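Local coordinates for mRNA-decapping enzyme subunit 1 (Saccharomyces cerevisiae, PDB 1Q67), which forms, together with DCP2, the decapping complex that removes the 7-methylguanine cap from mRNA in normal turnover and in nonsense-mediated decay, at residues P42-Y47 with G63-Y68; Y138-I143 with M155-N160; V184-E189 with D210-Y215. All coordinates share one frame; numbering follows the deposited sequence.

Contact 1 of 3, residues P42-Y47 with G63-Y68; sequences PHASLY and GVLAIY
A44 and L65 meet side by side. The methyl of A44 lies against the base of the L65 side chain, with A44 CB 3.7 Å from L65 CB. A44 CB also touches L65 CD2 at 3.9 Å. L65 CG is anti to its own backbone N (chi1 164°), and the second torsion leaves CD2 as the branch beside A44. I203 on strand 200-205 packs against both residues, and I214 of helix 208-223 packs on L65. G63 faces A44 as an antiparallel hydrogen-bonded pair. A44 N donates to G63 O at 2.9 Å and a bent 134°. G63 N returns to A44 O at 2.9 Å and 153°.

The chain turns a corner at P42 and at G63, so this one bridge sits where the two sheets of the Dcp1 beta sandwich, a member of the PH clan, come together. The backbone of G63 takes a shape that would press a CB against the preceding carbonyl O. The V64 side chain leaves the backbone away from 42-47, yet V64 CG2, anti to the carbonyl carbon, passes 3.8 Å from P42 O. P42 O accepts a hydrogen bond from R147 NE.

Contact 2 of 3, residues Y138-I143 with M155-N160; sequences YNYGLI and MGIVPN
Y138 holds CG anti to its carbonyl carbon (chi1 -58°), which brings its ring obliquely against G156. Ring atom Y138 CD2 comes within 3.4 Å of G156 CA. The place where a G156 side chain would start is taken by this ring. V158 offers the branch that is also anti to the carbonyl carbon, CG2, and Y138 CD2 meets V158 CG2 at 3.6 Å. The amide N of I157 lies at the ring edge, near its plane.

Y140 carries its CG beside the backbone N (chi1 -40°). Y140 CB sits 3.8 Å from I157 CB, and the two side chains cross at about a right angle. Farther out, Y140 CE1 touches P159 CG at 3.8 Å. N139 CB lies over the centre of one face of the Y140 ring, and the N139 amide nitrogen ND2 packs on P159 CD at 3.3 Å. The Y140 hydroxyl bonds to the backbone N of K227. L142 CB lies near I157 CD1, on the same face of the sheet as Y140.

The backbone forms a beta hairpin. Y140 pairs with I157 and L142 with M155, both as hydrogen-bonded pairs. I157 N to Y140 O is short at 2.7 Å, with the donor 43° out of the carbonyl plane. Between them, G141 and G156 form a non-hydrogen-bonded pair, G141 CA to G156 CA 4.5 Å.

Strand 152-157 is the outermost strand of its sheet within this chain, and strand 64-70 flanks the hairpin beyond 140-146. L221 packs on Y140 and L222 on I157, both from helix 208-223. I193 of strand 190-194 touches L142 and M155, and P159 is the N-cap residue of helix 160-169.

Contact 3 of 3, residues V184-E189 with D210-Y215; sequences VEVKDE and DRQNIY
Y215 reaches from helix 208-223 along the edge strand 183-187. Y215 CB starts the contact, 3.4 Å from V186 CG2. Next, Y215 CG stays by the same methyl, 3.6 Å from V186 CG2. Y215 CG is anti to the backbone N (chi1 161°), and this sends the ring on toward E185 and V184. Y215 CD1 then meets E185 CA at 3.9 Å and V184 CG2 at 4.0 Å. Y215 CE1 comes 3.5 Å from V184 O, and this oxygen lies at the ring edge, near its plane. V186 CG2 approaches the ring obliquely.

The helix is the C-terminal helix of the PH-like Dcp1 fold. It packs here on the outermost strand of the five-stranded sheet, running nearly antiparallel to it at 162°. The axes of strand 184-187 and helix 210-215 approach to 8.6 Å. I218 and K219, farther along the helix, also touch V184.

R211 meets the turn after the strand. Its chain is extended from CG to NE, and E189 O lies over one face of the guanidinium, offset toward the rim. R211 CD is 3.7 Å from E189 O. The contact is packing: R211 NE gives its hydrogen bond to I205 O, and W204 lies against both R211 and E189. Within the strand, K187 NZ and E185 OE1 form a salt bridge. The E185 side chain starts away from the helix. E189 also packs on R147 of the second subunit.

Overall arrangement
The contacts follow one another along the chain, each closing before the next opens. Contact 1 bridges strands 43-50 and 64-70, which belong to different sheets. Contact 2 lies in the four-stranded sheet. Its strand 140-146 neighbours 64-70, and a probable backbone hydrogen bond from A66 N to I143 O joins contacts 1 and 2, whose centres are about 15 Å apart. Contact 3 sets helix 208-223 on the edge of the five-stranded sheet, with its centre about 13 Å from that of contact 1. I214 of the helix reaches I67 as well as L65, so contacts 1 and 3 touch. Contacts 2 and 3 do not touch; their centres are about 17 Å apart. The three contacts involve both sheets and the C-terminal helix of the PH-like fold.

Contact 1 of 3, residues P42-Y47 with G63-Y68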
ATOM      1  N   PRO B  42      -4.678  -6.979  -9.040  1.00 37.57           N
ATOM      2  CA  PRO B  42      -3.876  -5.764  -9.270  1.00 36.69           C
ATOM      3  C   PRO B  42      -3.361  -4.969  -8.079  1.00 36.78           C
ATOM      4  O   PRO B  42      -2.196  -4.558  -8.057  1.00 35.23           O
ATOM      5  CB  PRO B  42      -4.794  -4.892 -10.141  1.00 37.85           C
ATOM      6  CG  PRO B  42      -5.791  -5.859 -10.716  1.00 39.04           C
ATOM      7  CD  PRO B  42      -6.031  -6.818  -9.597  1.00 36.34           C
ATOM      8  N   HIS B  43      -4.224  -4.735  -7.097  1.00 36.83           N
ATOM      9  CA  HIS B  43      -3.837  -3.920  -5.956  1.00 38.71           C
ATOM     10  C   HIS B  43      -4.165  -4.513  -4.591  1.00 38.39           C
ATOM     11  O   HIS B  43      -5.330  -4.746  -4.269  1.00 40.43           O
ATOM     12  CB  HIS B  43      -4.505  -2.550  -6.097  1.00 40.46           C
ATOM     13  CG  HIS B  43      -4.403  -1.977  -7.478  1.00 44.76           C
ATOM     14  ND1 HIS B  43      -3.218  -1.506  -8.004  1.00 45.33           N
ATOM     15  CD2 HIS B  43      -5.324  -1.862  -8.466  1.00 45.85           C
ATOM     16  CE1 HIS B  43      -3.412  -1.127  -9.254  1.00 46.38           C
ATOM     17  NE2 HIS B  43      -4.681  -1.333  -9.561  1.00 47.99           N
ATOM     18  N   ALA B  44      -3.130  -4.738  -3.791  1.00 35.17           N
ATOM     19  CA  ALA B  44      -3.287  -5.291  -2.452  1.00 34.84           C
ATOM     20  C   ALA B  44      -2.256  -4.638  -1.550  1.00 32.71           C
ATOM     21  O   ALA B  44      -1.113  -4.447  -1.949  1.00 34.17           O
ATOM     22  CB  ALA B  44      -3.084  -6.799  -2.477  1.00 32.07           C
ATOM     23  N   SER B  45      -2.662  -4.293  -0.337  1.00 31.91           N
ATOM     24  CA  SER B  45      -1.761  -3.645   0.606  1.00 32.48           C
ATOM     25  C   SER B  45      -1.631  -4.530   1.850  1.00 32.99           C
ATOM     26  O   SER B  45      -2.625  -5.043   2.364  1.00 32.59           O
ATOM     27  CB  SER B  45      -2.307  -2.258   0.970  1.00 30.08           C
ATOM     28  OG  SER B  45      -1.371  -1.546   1.756  1.00 35.46           O
ATOM     29  N   LEU B  46      -0.402  -4.688   2.329  1.00 33.03           N
ATOM     30  CA  LEU B  46      -0.111  -5.555   3.463  1.00 33.69           C
ATOM     31  C   LEU B  46       0.048  -4.899   4.842  1.00 33.88           C
ATOM     32  O   LEU B  46       0.738  -3.888   4.996  1.00 32.76           O
ATOM     33  CB  LEU B  46       1.158  -6.366   3.151  1.00 31.94           C
ATOM     34  CG  LEU B  46       1.486  -7.510   4.114  1.00 31.50           C
ATOM     35  CD1 LEU B  46       0.427  -8.608   3.954  1.00 30.66           C
ATOM     36  CD2 LEU B  46       2.861  -8.073   3.824  1.00 30.44           C
ATOM     37  N   TYR B  47      -0.597  -5.501   5.841  1.00 33.52           N
ATOM     38  CA  TYR B  47      -0.520  -5.049   7.226  1.00 34.01           C
ATOM     39  C   TYR B  47      -0.218  -6.257   8.105  1.00 34.87           C
ATOM     40  O   TYR B  47      -0.506  -7.395   7.735  1.00 32.76           O
ATOM     41  CB  TYR B  47      -1.842  -4.456   7.718  1.00 33.63           C
ATOM     42  CG  TYR B  47      -2.323  -3.230   6.991  1.00 35.82           C
ATOM     43  CD1 TYR B  47      -2.903  -3.328   5.726  1.00 34.88           C
ATOM     44  CD2 TYR B  47      -2.230  -1.969   7.581  1.00 34.64           C
ATOM     45  CE1 TYR B  47      -3.382  -2.203   5.070  1.00 35.80           C
ATOM     46  CE2 TYR B  47      -2.707  -0.839   6.934  1.00 35.73           C
ATOM     47  CZ  TYR B  47      -3.282  -0.961   5.682  1.00 37.07           C
ATOM     48  OH  TYR B  47      -3.776   0.156   5.045  1.00 40.07           O
ATOM     49  N   GLY B  63       0.871  -3.809  -3.968  1.00 31.53           N
ATOM     50  CA  GLY B  63       1.067  -4.055  -5.381  1.00 31.60           C
ATOM     51  C   GLY B  63       0.302  -5.272  -5.846  1.00 31.89           C
ATOM     52  O   GLY B  63      -0.765  -5.579  -5.319  1.00 32.77           O
ATOM     53  N   VAL B  64       0.846  -5.969  -6.835  1.00 32.71           N
ATOM     54  CA  VAL B  64       0.200  -7.154  -7.367  1.00 34.07           C
ATOM     55  C   VAL B  64       0.322  -8.324  -6.390  1.00 34.54           C
ATOM     56  O   VAL B  64       1.414  -8.632  -5.898  1.00 33.42           O
ATOM     57  CB  VAL B  64       0.809  -7.563  -8.722  1.00 34.08           C
ATOM     58  CG1 VAL B  64       0.072  -8.774  -9.270  1.00 34.14           C
ATOM     59  CG2 VAL B  64       0.705  -6.409  -9.715  1.00 34.78           C
ATOM     60  N   LEU B  65      -0.810  -8.962  -6.115  1.00 34.13           N
ATOM     61  CA  LEU B  65      -0.861 -10.097  -5.209  1.00 35.25           C
ATOM     62  C   LEU B  65      -1.177 -11.340  -6.022  1.00 34.67           C
ATOM     63  O   LEU B  65      -2.132 -11.353  -6.794  1.00 35.08           O
ATOM     64  CB  LEU B  65      -1.945  -9.881  -4.145  1.00 38.23           C
ATOM     65  CG  LEU B  65      -2.434 -11.083  -3.316  1.00 39.11           C
ATOM     66  CD1 LEU B  65      -1.306 -11.659  -2.484  1.00 38.65           C
ATOM     67  CD2 LEU B  65      -3.562 -10.625  -2.407  1.00 37.33           C
ATOM     68  N   ALA B  66      -0.365 -12.378  -5.866  1.00 31.52           N
ATOM     69  CA  ALA B  66      -0.605 -13.613  -6.593  1.00 31.96           C
ATOM     70  C   ALA B  66      -0.461 -14.823  -5.683  1.00 32.27           C
ATOM     71  O   ALA B  66       0.316 -14.802  -4.730  1.00 31.66           O
ATOM     72  CB  ALA B  66       0.369 -13.743  -7.767  1.00 30.53           C
ATOM     73  N   ILE B  67      -1.229 -15.864  -5.992  1.00 31.74           N
ATOM     74  CA  ILE B  67      -1.187 -17.127  -5.273  1.00 32.35           C
ATOM     75  C   ILE B  67      -0.909 -18.148  -6.361  1.00 32.74           C
ATOM     76  O   ILE B  67      -1.582 -18.178  -7.394  1.00 34.20           O
ATOM     77  CB  ILE B  67      -2.509 -17.424  -4.571  1.00 33.02           C
ATOM     78  CG1 ILE B  67      -2.680 -16.433  -3.419  1.00 31.64           C
ATOM     79  CG2 ILE B  67      -2.519 -18.864  -4.050  1.00 30.24           C
ATOM     80  CD1 ILE B  67      -4.034 -16.453  -2.814  1.00 37.93           C
ATOM     81  N   TYR B  68       0.094 -18.980  -6.140  1.00 31.51           N
ATOM     82  CA  TYR B  68       0.473 -19.928  -7.166  1.00 31.17           C
ATOM     83  C   TYR B  68       0.891 -21.277  -6.605  1.00 31.87           C
ATOM     84  O   TYR B  68       1.248 -21.397  -5.435  1.00 32.10           O
ATOM     85  CB  TYR B  68       1.625 -19.324  -7.967  1.00 29.10           C
ATOM     86  CG  TYR B  68       2.782 -18.931  -7.083  1.00 29.73           C
ATOM     87  CD1 TYR B  68       3.864 -19.789  -6.901  1.00 31.32           C
ATOM     88  CD2 TYR B  68       2.789 -17.710  -6.406  1.00 31.07           C
ATOM     89  CE1 TYR B  68       4.925 -19.444  -6.079  1.00 29.71           C
ATOM     90  CE2 TYR B  68       3.851 -17.355  -5.565  1.00 29.92           C
ATOM     91  CZ  TYR B  68       4.917 -18.234  -5.417  1.00 31.35           C
ATOM     92  OH  TYR B  68       5.992 -17.905  -4.618  1.00 34.01           O
TER

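Contact 2 of 3, residues Y138-I143 with M155-N160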
ATOM      1  N   TYR B 138       6.123 -26.498   1.163  1.00 44.89           N
ATOM      2  CA  TYR B 138       5.304 -25.400   0.669  1.00 42.21           C
ATOM      3  C   TYR B 138       4.779 -25.655  -0.734  1.00 40.16           C
ATOM      4  O   TYR B 138       5.388 -25.257  -1.726  1.00 39.51           O
ATOM      5  CB  TYR B 138       6.087 -24.092   0.714  1.00 43.53           C
ATOM      6  CG  TYR B 138       6.584 -23.755   2.099  1.00 46.42           C
ATOM      7  CD1 TYR B 138       7.787 -24.277   2.576  1.00 49.74           C
ATOM      8  CD2 TYR B 138       5.839 -22.942   2.947  1.00 47.19           C
ATOM      9  CE1 TYR B 138       8.236 -23.991   3.873  1.00 51.80           C
ATOM     10  CE2 TYR B 138       6.276 -22.650   4.238  1.00 50.03           C
ATOM     11  CZ  TYR B 138       7.473 -23.176   4.694  1.00 52.37           C
ATOM     12  OH  TYR B 138       7.908 -22.884   5.972  1.00 56.00           O
ATOM     13  N   ASN B 139       3.634 -26.327  -0.796  1.00 38.34           N
ATOM     14  CA  ASN B 139       2.973 -26.662  -2.056  1.00 36.90           C
ATOM     15  C   ASN B 139       2.486 -25.425  -2.811  1.00 36.07           C
ATOM     16  O   ASN B 139       2.391 -25.434  -4.036  1.00 34.01           O
ATOM     17  CB  ASN B 139       1.768 -27.570  -1.781  1.00 38.31           C
ATOM     18  CG  ASN B 139       2.174 -28.942  -1.269  1.00 39.80           C
ATOM     19  OD1 ASN B 139       2.645 -29.790  -2.029  1.00 42.49           O
ATOM     20  ND2 ASN B 139       2.002 -29.162   0.023  1.00 41.45           N
ATOM     21  N   TYR B 140       2.162 -24.370  -2.071  1.00 35.67           N
ATOM     22  CA  TYR B 140       1.657 -23.149  -2.682  1.00 35.19           C
ATOM     23  C   TYR B 140       2.362 -21.945  -2.102  1.00 34.54           C
ATOM     24  O   TYR B 140       2.967 -22.016  -1.032  1.00 35.84           O
ATOM     25  CB  TYR B 140       0.150 -23.016  -2.445  1.00 34.61           C
ATOM     26  CG  TYR B 140      -0.588 -24.323  -2.583  1.00 33.35           C
ATOM     27  CD1 TYR B 140      -1.132 -24.965  -1.461  1.00 34.79           C
ATOM     28  CD2 TYR B 140      -0.721 -24.938  -3.822  1.00 34.01           C
ATOM     29  CE1 TYR B 140      -1.785 -26.191  -1.579  1.00 32.91           C
ATOM     30  CE2 TYR B 140      -1.368 -26.160  -3.953  1.00 33.97           C
ATOM     31  CZ  TYR B 140      -1.898 -26.782  -2.832  1.00 35.38           C
ATOM     32  OH  TYR B 140      -2.539 -27.992  -2.976  1.00 38.27           O
ATOM     33  N   GLY B 141       2.297 -20.840  -2.831  1.00 33.57           N
ATOM     34  CA  GLY B 141       2.939 -19.634  -2.368  1.00 30.38           C
ATOM     35  C   GLY B 141       2.086 -18.419  -2.632  1.00 30.61           C
ATOM     36  O   GLY B 141       1.228 -18.408  -3.515  1.00 30.68           O
ATOM     37  N   LEU B 142       2.314 -17.392  -1.833  1.00 31.39           N
ATOM     38  CA  LEU B 142       1.611 -16.132  -1.988  1.00 31.88           C
ATOM     39  C   LEU B 142       2.715 -15.087  -2.117  1.00 32.25           C
ATOM     40  O   LEU B 142       3.741 -15.158  -1.432  1.00 31.06           O
ATOM     41  CB  LEU B 142       0.728 -15.852  -0.767  1.00 30.85           C
ATOM     42  CG  LEU B 142       0.063 -14.477  -0.655  1.00 34.53           C
ATOM     43  CD1 LEU B 142      -1.197 -14.572   0.206  1.00 33.43           C
ATOM     44  CD2 LEU B 142       1.053 -13.483  -0.047  1.00 33.01           C
ATOM     45  N   ILE B 143       2.518 -14.134  -3.017  1.00 32.67           N
ATOM     46  CA  ILE B 143       3.510 -13.094  -3.200  1.00 32.52           C
ATOM     47  C   ILE B 143       2.863 -11.759  -3.548  1.00 31.48           C
ATOM     48  O   ILE B 143       1.839 -11.705  -4.216  1.00 32.08           O
ATOM     49  CB  ILE B 143       4.523 -13.503  -4.304  1.00 31.89           C
ATOM     50  CG1 ILE B 143       5.691 -12.523  -4.339  1.00 31.57           C
ATOM     51  CG2 ILE B 143       3.824 -13.592  -5.662  1.00 28.45           C
ATOM     52  CD1 ILE B 143       6.790 -12.934  -5.308  1.00 33.36           C
ATOM     53  N   MET B 155       5.110 -15.478   1.157  1.00 39.89           N
ATOM     54  CA  MET B 155       4.544 -16.315   2.212  1.00 40.24           C
ATOM     55  C   MET B 155       4.229 -17.694   1.637  1.00 38.33           C
ATOM     56  O   MET B 155       3.585 -17.808   0.591  1.00 37.50           O
ATOM     57  CB  MET B 155       3.257 -15.704   2.778  1.00 41.20           C
ATOM     58  CG  MET B 155       2.701 -16.499   3.953  1.00 45.87           C
ATOM     59  SD  MET B 155       1.068 -15.972   4.542  1.00 52.17           S
ATOM     60  CE  MET B 155       1.499 -14.454   5.396  1.00 51.53           C
ATOM     61  N   GLY B 156       4.690 -18.740   2.316  1.00 37.19           N
ATOM     62  CA  GLY B 156       4.425 -20.091   1.845  1.00 35.67           C
ATOM     63  C   GLY B 156       3.099 -20.607   2.371  1.00 34.79           C
ATOM     64  O   GLY B 156       2.677 -20.234   3.463  1.00 34.64           O
ATOM     65  N   ILE B 157       2.417 -21.443   1.598  1.00 35.51           N
ATOM     66  CA  ILE B 157       1.139 -21.992   2.050  1.00 36.07           C
ATOM     67  C   ILE B 157       1.219 -23.519   2.139  1.00 36.91           C
ATOM     68  O   ILE B 157       1.467 -24.196   1.139  1.00 37.94           O
ATOM     69  CB  ILE B 157       0.003 -21.599   1.107  1.00 36.31           C
ATOM     70  CG1 ILE B 157      -0.082 -20.073   0.999  1.00 37.48           C
ATOM     71  CG2 ILE B 157      -1.314 -22.147   1.627  1.00 36.32           C
ATOM     72  CD1 ILE B 157      -1.135 -19.589  -0.006  1.00 35.33           C
ATOM     73  N   VAL B 158       1.016 -24.055   3.341  1.00 36.96           N
ATOM     74  CA  VAL B 158       1.084 -25.508   3.567  1.00 36.27           C
ATOM     75  C   VAL B 158      -0.264 -26.073   3.987  1.00 34.68           C
ATOM     76  O   VAL B 158      -0.894 -25.570   4.907  1.00 35.82           O
ATOM     77  CB  VAL B 158       2.108 -25.850   4.673  1.00 37.53           C
ATOM     78  CG1 VAL B 158       2.200 -27.366   4.861  1.00 36.38           C
ATOM     79  CG2 VAL B 158       3.476 -25.267   4.315  1.00 37.07           C
ATOM     80  N   PRO B 159      -0.730 -27.126   3.309  1.00 34.45           N
ATOM     81  CA  PRO B 159      -2.023 -27.731   3.658  1.00 34.80           C
ATOM     82  C   PRO B 159      -2.058 -28.227   5.110  1.00 35.81           C
ATOM     83  O   PRO B 159      -1.048 -28.692   5.637  1.00 34.37           O
ATOM     84  CB  PRO B 159      -2.147 -28.895   2.669  1.00 35.78           C
ATOM     85  CG  PRO B 159      -1.325 -28.443   1.486  1.00 36.32           C
ATOM     86  CD  PRO B 159      -0.126 -27.787   2.136  1.00 34.85           C
ATOM     87  N   ASN B 160      -3.224 -28.126   5.747  1.00 37.46           N
ATOM     88  CA  ASN B 160      -3.386 -28.587   7.120  1.00 38.60           C
ATOM     89  C   ASN B 160      -2.995 -30.061   7.276  1.00 38.27           C
ATOM     90  O   ASN B 160      -2.376 -30.440   8.267  1.00 37.70           O
ATOM     91  CB  ASN B 160      -4.838 -28.421   7.584  1.00 39.21           C
ATOM     92  CG  ASN B 160      -5.286 -26.978   7.598  1.00 42.15           C
ATOM     93  OD1 ASN B 160      -4.467 -26.062   7.697  1.00 41.38           O
ATOM     94  ND2 ASN B 160      -6.598 -26.765   7.515  1.00 42.49           N
TER

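Contact 3 of 3, residues V184-E189 with D210-Y215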
ATOM      1  N   VAL B 184      -7.421 -18.557   7.466  1.00 38.38           N
ATOM      2  CA  VAL B 184      -7.852 -17.419   6.670  1.00 39.96           C
ATOM      3  C   VAL B 184      -9.287 -17.043   6.976  1.00 40.88           C
ATOM      4  O   VAL B 184     -10.120 -17.902   7.249  1.00 41.00           O
ATOM      5  CB  VAL B 184      -7.751 -17.684   5.144  1.00 40.69           C
ATOM      6  CG1 VAL B 184      -6.302 -17.826   4.750  1.00 45.00           C
ATOM      7  CG2 VAL B 184      -8.541 -18.945   4.758  1.00 38.89           C
ATOM      8  N   GLU B 185      -9.564 -15.746   6.920  1.00 42.48           N
ATOM      9  CA  GLU B 185     -10.896 -15.228   7.167  1.00 45.11           C
ATOM     10  C   GLU B 185     -11.012 -13.864   6.513  1.00 45.21           C
ATOM     11  O   GLU B 185     -10.014 -13.233   6.168  1.00 44.18           O
ATOM     12  CB  GLU B 185     -11.149 -15.076   8.669  1.00 47.38           C
ATOM     13  CG  GLU B 185     -10.370 -13.940   9.305  1.00 54.40           C
ATOM     14  CD  GLU B 185     -10.628 -13.804  10.795  1.00 58.92           C
ATOM     15  OE1 GLU B 185     -11.809 -13.666  11.190  1.00 62.25           O
ATOM     16  OE2 GLU B 185      -9.647 -13.829  11.574  1.00 60.84           O
ATOM     17  N   VAL B 186     -12.245 -13.421   6.335  1.00 46.05           N
ATOM     18  CA  VAL B 186     -12.499 -12.123   5.766  1.00 46.88           C
ATOM     19  C   VAL B 186     -13.193 -11.327   6.853  1.00 48.29           C
ATOM     20  O   VAL B 186     -14.234 -11.732   7.362  1.00 48.03           O
ATOM     21  CB  VAL B 186     -13.413 -12.207   4.538  1.00 47.31           C
ATOM     22  CG1 VAL B 186     -13.779 -10.803   4.073  1.00 47.89           C
ATOM     23  CG2 VAL B 186     -12.713 -12.958   3.424  1.00 46.95           C
ATOM     24  N   LYS B 187     -12.596 -10.203   7.226  1.00 50.93           N
ATOM     25  CA  LYS B 187     -13.172  -9.349   8.249  1.00 52.94           C
ATOM     26  C   LYS B 187     -13.338  -7.967   7.644  1.00 52.87           C
ATOM     27  O   LYS B 187     -12.373  -7.213   7.482  1.00 51.62           O
ATOM     28  CB  LYS B 187     -12.263  -9.307   9.476  1.00 53.87           C
ATOM     29  CG  LYS B 187     -12.968  -8.871  10.747  1.00 56.67           C
ATOM     30  CD  LYS B 187     -12.217  -9.368  11.975  1.00 58.84           C
ATOM     31  CE  LYS B 187     -12.150 -10.892  11.999  1.00 58.81           C
ATOM     32  NZ  LYS B 187     -11.330 -11.408  13.138  1.00 61.53           N
ATOM     33  N   ASP B 188     -14.579  -7.659   7.297  1.00 55.01           N
ATOM     34  CA  ASP B 188     -14.933  -6.393   6.676  1.00 57.30           C
ATOM     35  C   ASP B 188     -14.175  -6.223   5.359  1.00 56.72           C
ATOM     36  O   ASP B 188     -14.475  -6.904   4.377  1.00 56.96           O
ATOM     37  CB  ASP B 188     -14.638  -5.219   7.618  1.00 60.07           C
ATOM     38  CG  ASP B 188     -15.367  -3.945   7.208  1.00 64.67           C
ATOM     39  OD1 ASP B 188     -16.621  -3.961   7.150  1.00 64.70           O
ATOM     40  OD2 ASP B 188     -14.690  -2.926   6.941  1.00 68.41           O
ATOM     41  N   GLU B 189     -13.183  -5.341   5.340  1.00 55.67           N
ATOM     42  CA  GLU B 189     -12.422  -5.086   4.118  1.00 55.48           C
ATOM     43  C   GLU B 189     -11.120  -5.879   3.995  1.00 52.66           C
ATOM     44  O   GLU B 189     -10.514  -5.916   2.925  1.00 53.16           O
ATOM     45  CB  GLU B 189     -12.100  -3.591   4.018  1.00 59.42           C
ATOM     46  CG  GLU B 189     -13.302  -2.674   4.203  1.00 63.55           C
ATOM     47  CD  GLU B 189     -12.894  -1.232   4.447  1.00 67.22           C
ATOM     48  OE1 GLU B 189     -12.298  -0.614   3.535  1.00 68.56           O
ATOM     49  OE2 GLU B 189     -13.164  -0.716   5.559  1.00 68.59           O
ATOM     50  N   ASP B 210     -12.616  -9.745  -5.366  1.00 47.22           N
ATOM     51  CA  ASP B 210     -11.423 -10.570  -5.212  1.00 46.30           C
ATOM     52  C   ASP B 210     -11.140 -10.982  -3.773  1.00 44.97           C
ATOM     53  O   ASP B 210     -10.391 -11.931  -3.534  1.00 44.53           O
ATOM     54  CB  ASP B 210     -10.197  -9.863  -5.789  1.00 46.77           C
ATOM     55  CG  ASP B 210     -10.107 -10.006  -7.291  1.00 48.36           C
ATOM     56  OD1 ASP B 210     -10.777 -10.911  -7.834  1.00 49.59           O
ATOM     57  OD2 ASP B 210      -9.359  -9.233  -7.927  1.00 48.67           O
ATOM     58  N   ARG B 211     -11.734 -10.278  -2.818  1.00 43.74           N
ATOM     59  CA  ARG B 211     -11.521 -10.596  -1.411  1.00 44.48           C
ATOM     60  C   ARG B 211     -12.126 -11.954  -1.077  1.00 42.79           C
ATOM     61  O   ARG B 211     -11.489 -12.789  -0.436  1.00 40.75           O
ATOM     62  CB  ARG B 211     -12.146  -9.524  -0.523  1.00 46.08           C
ATOM     63  CG  ARG B 211     -11.542  -8.151  -0.729  1.00 49.14           C
ATOM     64  CD  ARG B 211     -12.354  -7.075  -0.033  1.00 50.20           C
ATOM     65  NE  ARG B 211     -11.948  -5.749  -0.486  1.00 51.56           N
ATOM     66  CZ  ARG B 211     -12.623  -4.635  -0.232  1.00 51.25           C
ATOM     67  NH1 ARG B 211     -13.745  -4.683   0.474  1.00 50.25           N
ATOM     68  NH2 ARG B 211     -12.177  -3.476  -0.689  1.00 52.15           N
ATOM     69  N   GLN B 212     -13.355 -12.170  -1.529  1.00 42.11           N
ATOM     70  CA  GLN B 212     -14.049 -13.422  -1.278  1.00 43.26           C
ATOM     71  C   GLN B 212     -13.389 -14.560  -2.056  1.00 42.33           C
ATOM     72  O   GLN B 212     -13.254 -15.676  -1.552  1.00 42.35           O
ATOM     73  CB  GLN B 212     -15.521 -13.295  -1.681  1.00 45.37           C
ATOM     74  CG  GLN B 212     -16.440 -14.174  -0.866  1.00 50.72           C
ATOM     75  CD  GLN B 212     -16.437 -13.796   0.608  1.00 51.78           C
ATOM     76  OE1 GLN B 212     -16.651 -14.637   1.477  1.00 53.36           O
ATOM     77  NE2 GLN B 212     -16.203 -12.523   0.891  1.00 52.97           N
ATOM     78  N   ASN B 213     -12.969 -14.276  -3.283  1.00 41.35           N
ATOM     79  CA  ASN B 213     -12.320 -15.287  -4.105  1.00 41.31           C
ATOM     80  C   ASN B 213     -10.967 -15.746  -3.565  1.00 40.79           C
ATOM     81  O   ASN B 213     -10.627 -16.921  -3.672  1.00 41.15           O
ATOM     82  CB  ASN B 213     -12.155 -14.774  -5.536  1.00 45.68           C
ATOM     83  CG  ASN B 213     -13.474 -14.694  -6.273  1.00 49.48           C
ATOM     84  OD1 ASN B 213     -14.461 -14.178  -5.745  1.00 54.98           O
ATOM     85  ND2 ASN B 213     -13.503 -15.202  -7.498  1.00 53.39           N
ATOM     86  N   ILE B 214     -10.186 -14.832  -2.993  1.00 38.56           N
ATOM     87  CA  ILE B 214      -8.885 -15.216  -2.464  1.00 38.12           C
ATOM     88  C   ILE B 214      -9.113 -16.019  -1.180  1.00 37.23           C
ATOM     89  O   ILE B 214      -8.414 -16.990  -0.905  1.00 33.87           O
ATOM     90  CB  ILE B 214      -7.985 -13.976  -2.180  1.00 37.96           C
ATOM     91  CG1 ILE B 214      -6.521 -14.412  -2.133  1.00 43.11           C
ATOM     92  CG2 ILE B 214      -8.328 -13.345  -0.836  1.00 39.12           C
ATOM     93  CD1 ILE B 214      -5.539 -13.285  -1.848  1.00 45.79           C
ATOM     94  N   TYR B 215     -10.111 -15.608  -0.407  1.00 37.48           N
ATOM     95  CA  TYR B 215     -10.455 -16.294   0.829  1.00 38.73           C
ATOM     96  C   TYR B 215     -10.851 -17.740   0.514  1.00 38.58           C
ATOM     97  O   TYR B 215     -10.427 -18.679   1.188  1.00 36.58           O
ATOM     98  CB  TYR B 215     -11.624 -15.572   1.513  1.00 40.26           C
ATOM     99  CG  TYR B 215     -12.342 -16.426   2.533  1.00 42.95           C
ATOM    100  CD1 TYR B 215     -11.726 -16.793   3.728  1.00 42.09           C
ATOM    101  CD2 TYR B 215     -13.616 -16.921   2.268  1.00 45.16           C
ATOM    102  CE1 TYR B 215     -12.360 -17.640   4.632  1.00 44.39           C
ATOM    103  CE2 TYR B 215     -14.259 -17.770   3.162  1.00 46.36           C
ATOM    104  CZ  TYR B 215     -13.627 -18.127   4.339  1.00 46.09           C
ATOM    105  OH  TYR B 215     -14.250 -19.002   5.198  1.00 47.63           O
TER